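Local coordinates for AP endonuclease, family protein 2 (Mycobacterium smegmatis, PDB 5TNV), which binds a magnesium ion within a xylose isomerase-like TIM barrel and may act as an endonuclease, at residues Glu87-Val92 / Pro131-Thr136; Ile29-Leu34 / Arg59-Leu64; His45-Pro50 / Leu78-Asp83. All blocks are in the same frame, centred on the assembly; numbering follows the deposited sequence.

Contact 1 of 3, residues Glu87-Val92 / Pro131-Thr136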
# COMPACT_ATOMS: atom_id res chain seq x y z
N GLU A 87 -21.12 -20.77 27.29
CA GLU A 87 -20.98 -19.82 28.38
C GLU A 87 -19.52 -19.56 28.74
O GLU A 87 -19.20 -18.41 29.06
CB GLU A 87 -21.84 -20.24 29.59
CG GLU A 87 -23.34 -20.22 29.37
CD GLU A 87 -23.87 -18.90 28.82
OE1 GLU A 87 -23.35 -17.85 29.28
OE2 GLU A 87 -24.77 -18.93 27.93
N GLU A 88 -18.62 -20.54 28.62
CA GLU A 88 -17.21 -20.31 28.79
C GLU A 88 -16.73 -19.26 27.77
O GLU A 88 -15.96 -18.34 28.09
CB GLU A 88 -16.40 -21.58 28.64
CG GLU A 88 -16.44 -22.63 29.64
CD GLU A 88 -15.51 -23.80 29.52
OE1 GLU A 88 -14.64 -23.70 28.74
OE2 GLU A 88 -15.73 -24.82 30.26
N PHE A 89 -17.16 -19.45 26.52
CA PHE A 89 -16.82 -18.53 25.45
C PHE A 89 -17.36 -17.13 25.71
O PHE A 89 -16.65 -16.14 25.55
CB PHE A 89 -17.39 -19.12 24.14
CG PHE A 89 -17.13 -18.22 22.95
CD1 PHE A 89 -15.97 -18.31 22.20
CD2 PHE A 89 -18.06 -17.29 22.56
CE1 PHE A 89 -15.77 -17.46 21.10
CE2 PHE A 89 -17.88 -16.41 21.51
CZ PHE A 89 -16.69 -16.49 20.78
N ARG A 90 -18.63 -17.05 26.12
CA ARG A 90 -19.26 -15.77 26.38
C ARG A 90 -18.48 -14.98 27.42
O ARG A 90 -18.30 -13.74 27.33
CB ARG A 90 -20.71 -15.93 26.82
CG ARG A 90 -21.58 -14.70 26.65
CD ARG A 90 -22.97 -14.97 27.17
NE ARG A 90 -23.70 -16.15 26.65
CZ ARG A 90 -24.33 -16.16 25.47
NH1 ARG A 90 -24.29 -15.15 24.63
NH2 ARG A 90 -24.98 -17.21 25.06
N THR A 91 -17.98 -15.67 28.47
CA THR A 91 -17.24 -15.04 29.53
C THR A 91 -15.92 -14.44 28.98
O THR A 91 -15.61 -13.29 29.27
CB THR A 91 -16.93 -16.03 30.64
OG1 THR A 91 -18.20 -16.41 31.19
CG2 THR A 91 -16.12 -15.41 31.75
N VAL A 92 -15.17 -15.23 28.20
CA VAL A 92 -13.89 -14.65 27.71
C VAL A 92 -14.11 -13.58 26.68
O VAL A 92 -13.34 -12.60 26.66
CB VAL A 92 -12.87 -15.70 27.25
CG1 VAL A 92 -12.46 -16.61 28.40
CG2 VAL A 92 -13.34 -16.52 26.11
N PRO A 131 -29.03 -13.67 18.76
CA PRO A 131 -29.57 -12.64 19.63
C PRO A 131 -28.96 -12.65 21.03
O PRO A 131 -28.92 -11.60 21.67
CB PRO A 131 -31.08 -12.97 19.74
CG PRO A 131 -31.38 -13.84 18.58
CD PRO A 131 -30.09 -14.58 18.28
N SER A 132 -28.53 -13.82 21.50
CA SER A 132 -27.95 -13.86 22.84
C SER A 132 -26.67 -13.03 22.95
O SER A 132 -26.34 -12.62 24.05
CB SER A 132 -27.67 -15.29 23.29
OG SER A 132 -26.48 -15.83 22.70
N PHE A 133 -25.98 -12.81 21.85
CA PHE A 133 -24.77 -11.99 21.79
C PHE A 133 -25.05 -10.56 21.40
O PHE A 133 -24.14 -9.73 21.41
CB PHE A 133 -23.79 -12.61 20.78
CG PHE A 133 -23.17 -13.92 21.23
CD1 PHE A 133 -22.09 -13.90 22.10
CD2 PHE A 133 -23.65 -15.15 20.83
CE1 PHE A 133 -21.52 -15.07 22.50
CE2 PHE A 133 -23.08 -16.33 21.26
CZ PHE A 133 -22.01 -16.29 22.11
N GLY A 134 -26.28 -10.24 21.01
CA GLY A 134 -26.65 -8.95 20.46
C GLY A 134 -26.35 -8.83 18.96
O GLY A 134 -26.38 -7.72 18.40
N ALA A 135 -26.04 -9.92 18.29
CA ALA A 135 -25.76 -9.89 16.88
C ALA A 135 -27.05 -9.73 16.07
O ALA A 135 -28.12 -10.22 16.46
CB ALA A 135 -25.04 -11.15 16.42
N THR A 136 -26.95 -9.04 14.94
CA THR A 136 -28.14 -8.71 14.14
C THR A 136 -28.16 -9.37 12.78
O THR A 136 -29.15 -9.24 12.06
CB THR A 136 -28.33 -7.18 13.97
OG1 THR A 136 -27.19 -6.68 13.26
CG2 THR A 136 -28.42 -6.49 15.33

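Contact 2 of 3, residues Ile29-Leu34 / Arg59-Leu64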
# COMPACT_ATOMS: atom_id res chain seq x y z
N ILE A 29 -18.40 -2.44 13.55
CA ILE A 29 -17.37 -2.68 12.52
C ILE A 29 -16.59 -3.89 13.01
O ILE A 29 -15.64 -3.74 13.81
CB ILE A 29 -16.51 -1.46 12.24
CG1 ILE A 29 -17.34 -0.22 11.82
CG2 ILE A 29 -15.49 -1.80 11.19
CD1 ILE A 29 -16.54 1.08 12.03
N ALA A 30 -16.98 -5.07 12.60
CA ALA A 30 -16.45 -6.29 13.21
C ALA A 30 -15.18 -6.80 12.57
O ALA A 30 -15.02 -6.75 11.35
CB ALA A 30 -17.48 -7.40 13.09
N ALA A 31 -14.28 -7.34 13.39
CA ALA A 31 -13.15 -8.12 12.90
C ALA A 31 -13.61 -9.52 12.54
O ALA A 31 -14.10 -10.27 13.42
CB ALA A 31 -12.04 -8.21 13.91
N ASN A 32 -13.45 -9.94 11.31
CA ASN A 32 -13.72 -11.33 10.91
C ASN A 32 -12.64 -12.22 11.47
O ASN A 32 -11.47 -11.91 11.27
CB ASN A 32 -13.76 -11.39 9.38
CG ASN A 32 -14.23 -12.69 8.80
OD1 ASN A 32 -13.51 -13.68 8.98
ND2 ASN A 32 -15.35 -12.75 8.13
N MET A 33 -12.99 -13.32 12.17
CA MET A 33 -12.02 -14.19 12.83
C MET A 33 -11.48 -15.33 11.96
O MET A 33 -10.69 -16.13 12.46
CB MET A 33 -12.66 -14.78 14.10
CG MET A 33 -13.05 -13.70 15.12
SD MET A 33 -11.67 -12.79 15.84
CE MET A 33 -11.05 -14.02 17.00
N LEU A 34 -11.85 -15.40 10.69
CA LEU A 34 -11.47 -16.58 9.89
C LEU A 34 -9.93 -16.67 9.80
O LEU A 34 -9.42 -17.82 9.70
CB LEU A 34 -12.16 -16.63 8.58
CG LEU A 34 -11.80 -15.88 7.43
CD1 LEU A 34 -10.62 -16.46 6.67
CD2 LEU A 34 -12.95 -15.99 6.42
N ARG A 59 -7.79 -11.23 22.42
CA ARG A 59 -7.01 -10.09 22.94
C ARG A 59 -6.26 -9.39 21.81
O ARG A 59 -6.13 -8.16 21.83
CB ARG A 59 -6.04 -10.60 23.98
CG ARG A 59 -5.37 -9.51 24.81
CD ARG A 59 -4.55 -10.10 25.95
NE ARG A 59 -5.45 -10.85 26.85
CZ ARG A 59 -5.06 -11.85 27.64
NH1 ARG A 59 -3.79 -12.19 27.72
NH2 ARG A 59 -5.95 -12.47 28.39
N GLN A 60 -5.72 -10.15 20.86
CA GLN A 60 -5.00 -9.54 19.75
C GLN A 60 -5.91 -8.60 18.96
O GLN A 60 -5.43 -7.59 18.42
CB GLN A 60 -4.44 -10.61 18.81
CG GLN A 60 -3.34 -11.44 19.44
CD GLN A 60 -2.79 -12.42 18.44
OE1 GLN A 60 -2.24 -12.02 17.40
NE2 GLN A 60 -2.94 -13.69 18.69
N VAL A 61 -7.17 -8.97 18.83
CA VAL A 61 -8.17 -8.18 18.11
C VAL A 61 -8.49 -6.91 18.89
O VAL A 61 -8.50 -5.80 18.34
CB VAL A 61 -9.40 -9.07 17.86
CG1 VAL A 61 -10.46 -8.26 17.16
CG2 VAL A 61 -9.03 -10.29 17.07
N ARG A 62 -8.77 -7.04 20.20
CA ARG A 62 -9.04 -5.85 21.03
C ARG A 62 -7.85 -4.91 21.07
O ARG A 62 -8.03 -3.69 21.03
CB ARG A 62 -9.38 -6.34 22.46
CG ARG A 62 -9.68 -5.19 23.42
CD ARG A 62 -10.91 -4.41 22.96
NE ARG A 62 -11.29 -3.44 23.97
CZ ARG A 62 -12.15 -2.49 23.70
NH1 ARG A 62 -12.73 -2.40 22.50
NH2 ARG A 62 -12.48 -1.62 24.61
N GLU A 63 -6.62 -5.45 21.15
CA GLU A 63 -5.41 -4.62 21.14
C GLU A 63 -5.33 -3.69 19.93
O GLU A 63 -4.71 -2.63 20.03
CB GLU A 63 -4.16 -5.52 21.14
CG GLU A 63 -3.86 -6.11 22.52
CD GLU A 63 -2.84 -7.24 22.47
OE1 GLU A 63 -2.53 -7.76 21.37
OE2 GLU A 63 -2.34 -7.61 23.58
N LEU A 64 -5.90 -4.10 18.84
CA LEU A 64 -5.89 -3.33 17.58
C LEU A 64 -7.10 -2.42 17.44
O LEU A 64 -7.24 -1.76 16.39
CB LEU A 64 -5.68 -4.26 16.40
CG LEU A 64 -4.30 -4.86 16.30
CD1 LEU A 64 -4.28 -6.05 15.35
CD2 LEU A 64 -3.30 -3.81 15.87

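Contact 3 of 3, residues His45-Pro50 / Leu78-Asp83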
# COMPACT_ATOMS: atom_id res chain seq x y z
N HIS A 45 -7.86 -29.15 17.69
CA HIS A 45 -8.88 -28.29 17.18
C HIS A 45 -9.19 -27.18 18.16
O HIS A 45 -9.28 -27.42 19.39
CB HIS A 45 -10.12 -29.10 16.87
CG HIS A 45 -11.10 -28.45 15.97
ND1 HIS A 45 -11.80 -27.31 16.25
CD2 HIS A 45 -11.43 -28.80 14.69
CE1 HIS A 45 -12.54 -27.02 15.21
NE2 HIS A 45 -12.35 -27.91 14.23
N ILE A 46 -9.38 -25.96 17.68
CA ILE A 46 -9.73 -24.82 18.55
C ILE A 46 -11.01 -25.10 19.33
O ILE A 46 -11.20 -24.54 20.42
CB ILE A 46 -9.78 -23.53 17.74
CG1 ILE A 46 -9.58 -22.29 18.61
CG2 ILE A 46 -11.03 -23.42 16.91
CD1 ILE A 46 -8.25 -22.17 19.29
N LYS A 47 -11.91 -25.93 18.79
CA LYS A 47 -13.16 -26.21 19.52
C LYS A 47 -12.92 -26.85 20.88
O LYS A 47 -13.78 -26.74 21.74
CB LYS A 47 -14.05 -27.09 18.66
CG LYS A 47 -13.74 -28.48 18.62
CD LYS A 47 -14.71 -29.22 17.69
CE LYS A 47 -16.07 -29.51 18.36
NZ LYS A 47 -16.90 -30.47 17.59
N ASP A 48 -11.79 -27.52 21.06
CA ASP A 48 -11.46 -28.25 22.27
C ASP A 48 -10.55 -27.46 23.17
O ASP A 48 -10.16 -27.95 24.26
CB ASP A 48 -10.82 -29.59 21.91
CG ASP A 48 -11.73 -30.48 21.09
OD1 ASP A 48 -12.92 -30.57 21.44
OD2 ASP A 48 -11.25 -31.08 20.11
N ALA A 49 -10.12 -26.25 22.80
CA ALA A 49 -9.08 -25.55 23.56
C ALA A 49 -9.61 -24.94 24.85
O ALA A 49 -10.78 -24.60 24.93
CB ALA A 49 -8.49 -24.45 22.67
N PRO A 50 -8.75 -24.75 25.83
CA PRO A 50 -9.18 -24.02 27.03
C PRO A 50 -9.59 -22.60 26.64
O PRO A 50 -9.08 -22.00 25.69
CB PRO A 50 -7.94 -24.03 27.87
CG PRO A 50 -7.02 -25.04 27.34
CD PRO A 50 -7.35 -25.19 25.90
N LEU A 78 -19.32 -22.17 17.09
CA LEU A 78 -20.34 -21.95 18.10
C LEU A 78 -21.53 -22.90 17.95
O LEU A 78 -22.10 -23.31 18.97
CB LEU A 78 -20.83 -20.49 18.10
CG LEU A 78 -19.76 -19.45 18.41
CD1 LEU A 78 -20.35 -18.06 18.32
CD2 LEU A 78 -19.10 -19.64 19.76
N ALA A 79 -21.90 -23.27 16.73
CA ALA A 79 -23.02 -24.17 16.54
C ALA A 79 -22.74 -25.56 17.12
O ALA A 79 -23.67 -26.30 17.39
CB ALA A 79 -23.37 -24.23 15.06
N ALA A 80 -21.48 -25.93 17.26
CA ALA A 80 -21.06 -27.25 17.71
C ALA A 80 -20.78 -27.33 19.20
O ALA A 80 -20.71 -28.41 19.73
CB ALA A 80 -19.82 -27.71 16.95
N LEU A 81 -20.57 -26.21 19.87
CA LEU A 81 -20.25 -26.24 21.30
C LEU A 81 -21.43 -26.63 22.13
O LEU A 81 -22.59 -26.32 21.84
CB LEU A 81 -19.76 -24.86 21.77
CG LEU A 81 -18.41 -24.38 21.24
CD1 LEU A 81 -18.11 -23.02 21.86
CD2 LEU A 81 -17.28 -25.36 21.50
N SER A 82 -21.12 -27.30 23.26
CA SER A 82 -22.13 -27.50 24.26
C SER A 82 -22.56 -26.16 24.83
O SER A 82 -21.86 -25.15 24.74
CB SER A 82 -21.58 -28.32 25.41
OG SER A 82 -20.57 -27.60 26.12
N ASP A 83 -23.74 -26.17 25.47
CA ASP A 83 -24.22 -24.91 26.07
C ASP A 83 -23.26 -24.39 27.14
O ASP A 83 -23.07 -23.18 27.26
CB ASP A 83 -25.61 -25.13 26.65
CG ASP A 83 -26.65 -25.49 25.64
OD1 ASP A 83 -26.52 -25.27 24.43
OD2 ASP A 83 -27.72 -25.98 26.09

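Contact 1 of 3, residues Glu87-Val92 / Pro131-Thr136
This is a helix-to-helix contact on the outer layer of the barrel, polar at its rim and aromatic underneath: R90 of helix 83-95 reaches over to S132 and F133, where helix 116-133 runs out. The guanidinium takes hold of S132 with its far end, NH1 and NH2 both donating to OG, which lies near the guanidinium plane. NH1 is 3.0 Å from S132 OG, and at 149° the bond is somewhat bent, as expected when two nitrogens share one oxygen. The same OG is also hydrogen-bonded to L129 O in the preceding turn, which is consistent with a hydroxyl turned so that its oxygen can accept from the arginine.

Beneath the guanidinium lies the ring of F133. NH1 sits above the middle of that ring, and R90 CZ is 4.3 Å from the centroid of F133, a cation-pi contact with the two planes 33° apart. The bend at chi3 (-53°) turns the end of the otherwise extended R90 chain onto this face. Its third nitrogen looks back along its own helix: R90 NE makes a salt bridge to E87 OE1 at 3.2 Å. E87 thus acts as a second-shell residue, and with S132 it should limit rotation of the guanidinium.

Deeper in, F89 brings the edge of its ring to F133, with F89 CE2 4.0 Å from F133 CE1. Past F133 the chain turns through G134 in a Schellman motif and heads for strand 137-141. F89 and F133 both rest on I100 of strand 99-104, so the strand between the two helices in sequence also floors the seam where they meet.

Contact 2 of 3, residues Ile29-Leu34 / Arg59-Leu64
V61 on helix 51-63 meets A31 in strand 29-32 and M33 just beyond its end, and its two methyl groups divide the work. From the helix backbone the CB of V61 points at the strand, and there the side chain forks. With CG1 anti to the backbone N (chi1 178°), that branch comes down on A31, so that V61 CG1 lies 3.6 Å from A31 CB. The other branch turns to the sulfur of M33, with V61 CG2 3.8 Å from M33 SD. The valine therefore straddles a strand residue and the first residue after it, a methyl to each.

A31 offers a single methyl carbon, CB, to the helix, which lets the two backbones come close: the CA atoms of A31 and V61 are 7.2 Å apart. M33 gets there by another route. M33 CB does not head for the helix, but the bend at chi2 (-66°) brings SD to the valine. All three residues are buried, and the interaction among them is entirely apolar.

The turn leaving the strand is held by N32, whose OD1 accepts from the N of L34 at 2.9 Å, an Asx turn. Both V61 and M33 also pack on I69 of strand 68-70, and A31 is backbone-bonded to H68 and D70 of that strand. Strand 29-32, helix 51-63 and strand 68-70 form a beta-alpha-beta unit, and a helix packed by apolar side chains against the parallel strands it connects is the repeating unit of the TIM barrel.

Contact 3 of 3, residues His45-Pro50 / Leu78-Asp83
K47 and L81 meet across the closer part of this contact, A80 and the end of the same lysine across its looser side. Both segments are loops that lead into barrel helices. On the tighter side the buried leucine presses a methyl against backbone: L81 CD2 is 3.8 Å from K47 O. The CB of L81 does not aim at the 45-50 loop; its CG stands anti to the carbonyl carbon (chi1 -68°), and from there CD2 reaches across. K47 O has a polar partner as well, since the guanidinium of R85 donates to it through NH2 and also to A49 O, tying the 45-50 loop to the start of helix 83-95.

On the solvent side there is only a light touch. K47 NZ stands 4.1 Å from A80 CB, the lysine nitrogen beside a methyl of an exposed residue, no more than a van der Waals touch. Here K47 is steered from within its own loop. The imidazole of H45 takes the backbone N of K47 onto ND1 at 2.9 Å, nearly straight at 168° and in the ring plane, while K47 CD rides over one face of that ring, offset toward its rim. The histidine thus engages both the backbone and the aliphatic chain of the lysine.

Each loop ends at the N-cap of a helix, P50 ahead of helix 51-63 and S82 ahead of helix 83-95, where S82 OG caps R85 N. L81 packs on I86 of helix 83-95, I46 on V53 and Q57 of helix 51-63, and A79 on D122 and L126 of helix 116-133.

Overall arrangement
From the N terminus the chain first lays down strand 29-32, runs through the 45-50 loop and enters helix 51-63, whose end closes contact 2 within the first beta-alpha-beta unit. Contact 3 is still open at that point: its second half comes only after strand 68-70, in the 78-83 loop, so contacts 2 and 3 cross. Contact 1 opens afterwards on helix 83-95 and closes at the end of helix 116-133, in series with both. Contacts 1 and 3 touch where F89 CD2 packs 3.8 Å from L78 CD2, whereas contact 2 stands apart from them, deeper in the barrel wall. Between them they involve strand 29-32, the three helices 51-63, 83-95 and 116-133, and the loops that enter the first two.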